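Local coordinates for protein L-threonine-O-3-phosphate decarboxylase (Porphyromonas gingivalis, PDB 3FKD) that is probably a pyridoxal 5'-phosphate-dependent enzyme of the class I/II aminotransferase fold that decarboxylates L-threonine O-3-phosphate, at residues F279-L284 and Y317-T322. Sequence-based numbering, arbitrary orientation.
Sequences FFLLRL and YVRITT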
loop_
_atom_site.group_PDB
_atom_site.type_symbol
_atom_site.label_atom_id
_atom_site.label_comp_id
_atom_site.label_asym_id
_atom_site.label_seq_id
_atom_site.Cartn_x
_atom_site.Cartn_y
_atom_site.Cartn_z
ATOM N N PHE A 279 24.221 -3.393 11.713
ATOM C CA PHE A 279 24.285 -1.937 11.724
ATOM C C PHE A 279 24.423 -1.467 13.182
ATOM O O PHE A 279 24.179 -2.239 14.105
ATOM C CB PHE A 279 23.031 -1.339 11.078
ATOM C CG PHE A 279 21.759 -1.851 11.671
ATOM C CD1 PHE A 279 21.237 -1.274 12.804
ATOM C CD2 PHE A 279 21.097 -2.933 11.093
ATOM C CE1 PHE A 279 20.085 -1.768 13.362
ATOM C CE2 PHE A 279 19.937 -3.429 11.638
ATOM C CZ PHE A 279 19.413 -2.856 12.754
ATOM N N PHE A 280 24.778 -0.200 13.383
ATOM C CA PHE A 280 25.143 0.307 14.720
ATOM C C PHE A 280 25.130 1.842 14.760
ATOM O O PHE A 280 25.238 2.503 13.740
ATOM C CB PHE A 280 26.560 -0.228 15.141
ATOM C CG PHE A 280 27.614 0.021 14.104
ATOM C CD1 PHE A 280 28.244 1.256 14.021
ATOM C CD2 PHE A 280 27.912 -0.943 13.155
ATOM C CE1 PHE A 280 29.177 1.509 13.051
ATOM C CE2 PHE A 280 28.827 -0.689 12.168
ATOM C CZ PHE A 280 29.485 0.546 12.130
ATOM N N LEU A 281 25.016 2.403 15.953
ATOM C CA LEU A 281 25.181 3.840 16.162
ATOM C C LEU A 281 26.695 4.228 16.377
ATOM O O LEU A 281 27.446 3.561 17.099
ATOM C CB LEU A 281 24.318 4.244 17.370
ATOM C CG LEU A 281 22.927 4.892 17.309
ATOM C CD1 LEU A 281 22.211 4.907 15.982
ATOM C CD2 LEU A 281 22.035 4.286 18.369
ATOM N N LEU A 282 27.155 5.283 15.719
ATOM C CA LEU A 282 28.354 5.930 16.209
ATOM C C LEU A 282 28.132 7.399 16.646
ATOM O O LEU A 282 27.322 8.143 16.064
ATOM C CB LEU A 282 29.546 5.746 15.262
ATOM C CG LEU A 282 29.950 6.681 14.124
ATOM C CD1 LEU A 282 29.939 8.187 14.506
ATOM C CD2 LEU A 282 31.350 6.245 13.675
ATOM N N ARG A 283 28.852 7.786 17.698
ATOM C CA ARG A 283 28.779 9.144 18.253
ATOM C C ARG A 283 30.009 9.957 17.902
ATOM O O ARG A 283 31.143 9.510 18.118
ATOM C CB ARG A 283 28.664 9.079 19.772
ATOM C CG ARG A 283 27.906 10.228 20.395
ATOM C CD ARG A 283 28.082 10.205 21.895
ATOM N NE ARG A 283 26.860 10.652 22.557
ATOM C CZ ARG A 283 26.733 11.809 23.188
ATOM N NH1 ARG A 283 25.580 12.144 23.750
ATOM N NH2 ARG A 283 27.771 12.635 23.249
ATOM N N LEU A 284 29.795 11.132 17.331
ATOM C CA LEU A 284 30.877 12.083 17.196
ATOM C C LEU A 284 31.095 12.785 18.529
ATOM O O LEU A 284 30.157 13.337 19.075
ATOM C CB LEU A 284 30.550 13.106 16.129
ATOM C CG LEU A 284 30.279 12.498 14.763
ATOM C CD1 LEU A 284 30.337 13.570 13.709
ATOM C CD2 LEU A 284 31.320 11.470 14.470
ATOM N N TYR A 317 24.795 11.785 16.685
ATOM C CA TYR A 317 24.625 10.377 16.312
ATOM C C TYR A 317 24.366 10.107 14.816
ATOM O O TYR A 317 23.527 10.753 14.196
ATOM C CB TYR A 317 23.505 9.734 17.114
ATOM C CG TYR A 317 23.830 9.494 18.557
ATOM C CD1 TYR A 317 23.550 10.469 19.525
ATOM C CD2 TYR A 317 24.363 8.291 18.981
ATOM C CE1 TYR A 317 23.817 10.267 20.860
ATOM C CE2 TYR A 317 24.647 8.089 20.332
ATOM C CZ TYR A 317 24.355 9.090 21.266
ATOM O OH TYR A 317 24.625 8.918 22.602
ATOM N N VAL A 318 25.101 9.145 14.260
ATOM C CA VAL A 318 24.780 8.574 12.954
ATOM C C VAL A 318 24.557 7.068 13.063
ATOM O O VAL A 318 25.137 6.405 13.917
ATOM C CB VAL A 318 25.876 8.857 11.889
ATOM C CG1 VAL A 318 26.153 10.332 11.797
ATOM C CG2 VAL A 318 27.142 8.104 12.202
ATOM N N ARG A 319 23.696 6.532 12.209
ATOM C CA ARG A 319 23.555 5.087 12.084
ATOM C C ARG A 319 24.386 4.634 10.881
ATOM O O ARG A 319 24.285 5.231 9.810
ATOM C CB ARG A 319 22.071 4.673 11.902
ATOM C CG ARG A 319 21.824 3.157 12.109
ATOM C CD ARG A 319 20.441 2.730 11.806
ATOM N NE ARG A 319 20.139 3.081 10.438
ATOM C CZ ARG A 319 18.925 3.333 9.966
ATOM N NH1 ARG A 319 17.848 3.250 10.755
ATOM N NH2 ARG A 319 18.801 3.649 8.694
ATOM N N ILE A 320 25.197 3.592 11.070
ATOM C CA ILE A 320 26.017 3.023 10.002
ATOM C C ILE A 320 25.807 1.504 9.809
ATOM O O ILE A 320 25.927 0.742 10.776
ATOM C CB ILE A 320 27.506 3.200 10.294
ATOM C CG1 ILE A 320 27.836 4.628 10.749
ATOM C CG2 ILE A 320 28.357 2.749 9.095
ATOM C CD1 ILE A 320 28.310 5.521 9.661
ATOM N N THR A 321 25.503 1.071 8.574
ATOM C CA THR A 321 25.480 -0.349 8.234
ATOM C C THR A 321 26.754 -0.820 7.539
ATOM O O THR A 321 27.127 -0.303 6.489
ATOM C CB THR A 321 24.306 -0.710 7.286
ATOM O OG1 THR A 321 23.110 -0.128 7.790
ATOM C CG2 THR A 321 24.141 -2.247 7.155
ATOM N N THR A 322 27.387 -1.834 8.111
ATOM C CA THR A 322 28.526 -2.518 7.491
ATOM C C THR A 322 28.300 -2.885 6.015
ATOM O O THR A 322 27.419 -3.654 5.688
ATOM C CB THR A 322 28.834 -3.782 8.281
ATOM O OG1 THR A 322 29.031 -3.426 9.652
ATOM C CG2 THR A 322 30.050 -4.590 7.686
#
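Y317 and R283 face each other as a non-hydrogen-bonded pair of an antiparallel β-ladder, in which strands 279-284 and 317-321 lie side by side in the mainly antiparallel sheet of the small C-terminal domain of this class I/II aminotransferase fold, separate from its seven-stranded sheet. Four backbone hydrogen bonds, two each for the pairs F280–I320 and L282–V318, hold the ladder; that from I320 N to F280 O is nearly straight, at 2.9 Å. The sheet's helical face carries F280, L282, V318 and I320, with L282 and I320 packed on helix 325-339 and F280 on helix 250-266. The ring of F280 leans over I320 of the partner strand, since its CG sits between the backbone N and the carbonyl carbon (chi1 52°). This sets one ring face against I320 O, which lies 3.4 Å from the F280 ring plane, over its centre, while CE1 approaches I320 CB at 3.6 Å. Alongside, L282 CD1 meets V318 CG2 at 3.6 Å, both side chains pointing the same way. On the other face of the sheet, R319 and T321 hydrogen-bond to the carbonyl oxygens of S21 and T22. At the end of the ladder, on the R319 side, R283 CG makes a CH-pi contact 4.0 Å from the Y317 ring centroid. The R283 guanidinium plane stands perpendicular to that ring, and NE of R283 donates a straight hydrogen bond of 2.8 Å to Y317 OH, which lies in the guanidinium plane.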